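PDB 6M6U: mRNA nuclease HepT from Shewanella oneidensis MR-1, which acts as the mRNA-cleaving toxin of a type VII toxin-antitoxin system and is neutralized mainly by tri-AMPylation by its cognate antitoxin MntA. Local coordinates for residues Thr34-Val39 against His102-Leu107. Sequence-based numbering, arbitrary orientation.
Sequences TLQDSV and HDYQEL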
loop_
_atom_site.group_PDB
_atom_site.type_symbol
_atom_site.label_atom_id
_atom_site.label_comp_id
_atom_site.label_asym_id
_atom_site.label_seq_id
_atom_site.Cartn_x
_atom_site.Cartn_y
_atom_site.Cartn_z
ATOM N N THR B 34 9.244 -44.340 -36.791
ATOM C CA THR B 34 7.814 -44.149 -36.567
ATOM C C THR B 34 7.248 -45.209 -35.627
ATOM O O THR B 34 6.422 -44.896 -34.758
ATOM C CB THR B 34 7.072 -44.146 -37.904
ATOM O OG1 THR B 34 7.375 -42.935 -38.609
ATOM C CG2 THR B 34 5.571 -44.237 -37.697
ATOM N N LEU B 35 7.678 -46.467 -35.777
ATOM C CA LEU B 35 7.232 -47.500 -34.844
ATOM C C LEU B 35 7.791 -47.272 -33.450
ATOM O O LEU B 35 7.133 -47.613 -32.463
ATOM C CB LEU B 35 7.633 -48.895 -35.323
ATOM C CG LEU B 35 7.502 -49.251 -36.805
ATOM C CD1 LEU B 35 8.135 -50.619 -37.055
ATOM C CD2 LEU B 35 6.050 -49.235 -37.262
ATOM N N GLN B 36 9.003 -46.725 -33.349
ATOM C CA GLN B 36 9.550 -46.372 -32.044
ATOM C C GLN B 36 8.743 -45.245 -31.410
ATOM O O GLN B 36 8.357 -45.328 -30.239
ATOM C CB GLN B 36 11.024 -45.987 -32.182
ATOM C CG GLN B 36 11.899 -47.139 -32.667
ATOM C CD GLN B 36 13.208 -46.676 -33.269
ATOM O OE1 GLN B 36 13.761 -45.654 -32.873
ATOM N NE2 GLN B 36 13.712 -47.433 -34.237
ATOM N N ASP B 37 8.462 -44.194 -32.185
ATOM C CA ASP B 37 7.619 -43.100 -31.714
ATOM C C ASP B 37 6.297 -43.614 -31.154
ATOM O O ASP B 37 5.857 -43.192 -30.078
ATOM C CB ASP B 37 7.363 -42.115 -32.855
ATOM C CG ASP B 37 8.613 -41.360 -33.277
ATOM O OD1 ASP B 37 9.614 -41.380 -32.528
ATOM O OD2 ASP B 37 8.586 -40.730 -34.358
ATOM N N SER B 38 5.655 -44.543 -31.868
ATOM C CA SER B 38 4.337 -45.013 -31.451
ATOM C C SER B 38 4.422 -45.896 -30.212
ATOM O O SER B 38 3.549 -45.832 -29.338
ATOM C CB SER B 38 3.658 -45.761 -32.597
ATOM O OG SER B 38 2.386 -46.235 -32.193
ATOM N N VAL B 39 5.452 -46.737 -30.121
ATOM C CA VAL B 39 5.641 -47.541 -28.915
ATOM C C VAL B 39 5.956 -46.642 -27.728
ATOM O O VAL B 39 5.396 -46.801 -26.636
ATOM C CB VAL B 39 6.744 -48.592 -29.135
ATOM C CG1 VAL B 39 7.138 -49.237 -27.810
ATOM C CG2 VAL B 39 6.285 -49.650 -30.139
ATOM N N HIS B 102 12.172 -37.558 -23.585
ATOM C CA HIS B 102 12.884 -36.287 -23.476
ATOM C C HIS B 102 14.325 -36.331 -23.965
ATOM O O HIS B 102 14.900 -35.272 -24.239
ATOM C CB HIS B 102 12.880 -35.799 -22.026
ATOM C CG HIS B 102 11.509 -35.607 -21.464
ATOM N ND1 HIS B 102 11.005 -36.381 -20.439
ATOM C CD2 HIS B 102 10.528 -34.740 -21.797
ATOM C CE1 HIS B 102 9.774 -35.990 -20.161
ATOM N NE2 HIS B 102 9.459 -34.997 -20.972
ATOM N N ASP B 103 14.926 -37.515 -24.074
ATOM C CA ASP B 103 16.332 -37.632 -24.433
ATOM C C ASP B 103 16.532 -38.874 -25.307
ATOM O O ASP B 103 17.254 -39.806 -24.963
ATOM C CB ASP B 103 17.191 -37.674 -23.170
ATOM C CG ASP B 103 18.645 -37.349 -23.442
ATOM O OD1 ASP B 103 18.920 -36.582 -24.391
ATOM O OD2 ASP B 103 19.512 -37.854 -22.696
ATOM N N TYR B 104 15.873 -38.882 -26.471
ATOM C CA TYR B 104 15.896 -40.065 -27.326
ATOM C C TYR B 104 17.304 -40.399 -27.798
ATOM O O TYR B 104 17.639 -41.579 -27.957
ATOM C CB TYR B 104 14.973 -39.869 -28.529
ATOM C CG TYR B 104 15.088 -40.964 -29.569
ATOM C CD1 TYR B 104 14.443 -42.185 -29.397
ATOM C CD2 TYR B 104 15.840 -40.779 -30.725
ATOM C CE1 TYR B 104 14.546 -43.193 -30.347
ATOM C CE2 TYR B 104 15.949 -41.780 -31.679
ATOM C CZ TYR B 104 15.299 -42.983 -31.485
ATOM O OH TYR B 104 15.404 -43.980 -32.429
ATOM N N GLN B 105 18.141 -39.384 -28.021
ATOM C CA GLN B 105 19.486 -39.639 -28.525
ATOM C C GLN B 105 20.304 -40.478 -27.553
ATOM O O GLN B 105 21.234 -41.176 -27.970
ATOM C CB GLN B 105 20.192 -38.316 -28.820
ATOM C CG GLN B 105 19.624 -37.563 -30.016
ATOM C CD GLN B 105 20.041 -38.171 -31.345
ATOM O OE1 GLN B 105 21.219 -38.150 -31.708
ATOM N NE2 GLN B 105 19.076 -38.719 -32.075
ATOM N N GLU B 106 19.977 -40.430 -26.263
ATOM C CA GLU B 106 20.628 -41.277 -25.270
ATOM C C GLU B 106 19.848 -42.549 -24.973
ATOM O O GLU B 106 20.311 -43.369 -24.172
ATOM C CB GLU B 106 20.854 -40.499 -23.971
ATOM C CG GLU B 106 21.964 -39.471 -24.056
ATOM C CD GLU B 106 23.146 -39.965 -24.867
ATOM O OE1 GLU B 106 23.455 -39.340 -25.904
ATOM O OE2 GLU B 106 23.757 -40.984 -24.475
ATOM N N LEU B 107 18.686 -42.735 -25.588
ATOM C CA LEU B 107 17.900 -43.933 -25.344
ATOM C C LEU B 107 18.619 -45.157 -25.887
ATOM O O LEU B 107 19.131 -45.153 -27.012
ATOM C CB LEU B 107 16.520 -43.813 -25.988
ATOM C CG LEU B 107 15.581 -45.005 -25.785
ATOM C CD1 LEU B 107 15.321 -45.233 -24.306
ATOM C CD2 LEU B 107 14.275 -44.799 -26.540
#
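The RX(4)HXY motif of this HEPN-family RNase ends in Y104, whose phenol reaches from the loop after helix 84-102 to Q36 in the first turn of helix 33-60. A single hydrogen bond carries the contact: Y104 OH donates to Q36 OE1, and the modelled separation of 2.4 Å between these two oxygens is so short that its exact length is doubtful. With CG anti to the backbone N (chi1 172°), the ring of Y104 continues toward helix 33-60, while the Q36 chain runs extended beyond CG and crosses the tyrosine at roughly a right angle. Q36 OE1 arrives at the edge of the ring, near its plane, 3.4 Å from Y104 CZ, and the amide and ring planes are 24° apart. On its other arm the amide is also engaged: the bond from Q36 NE2 to F29 O is consistent with the amide oxygen being the atom that faces the phenol. F33 of the same chain and R45 of a second HepT subunit pack against Y104, so the tyrosine sits close to the interface between the two copies. The hydroxyl bonded to Q36 is also the one that MntA tri-AMPylates, unmodified here; O-linked AMP would take the proton that it donates, so the bond as modelled probably belongs to the unmodified toxin.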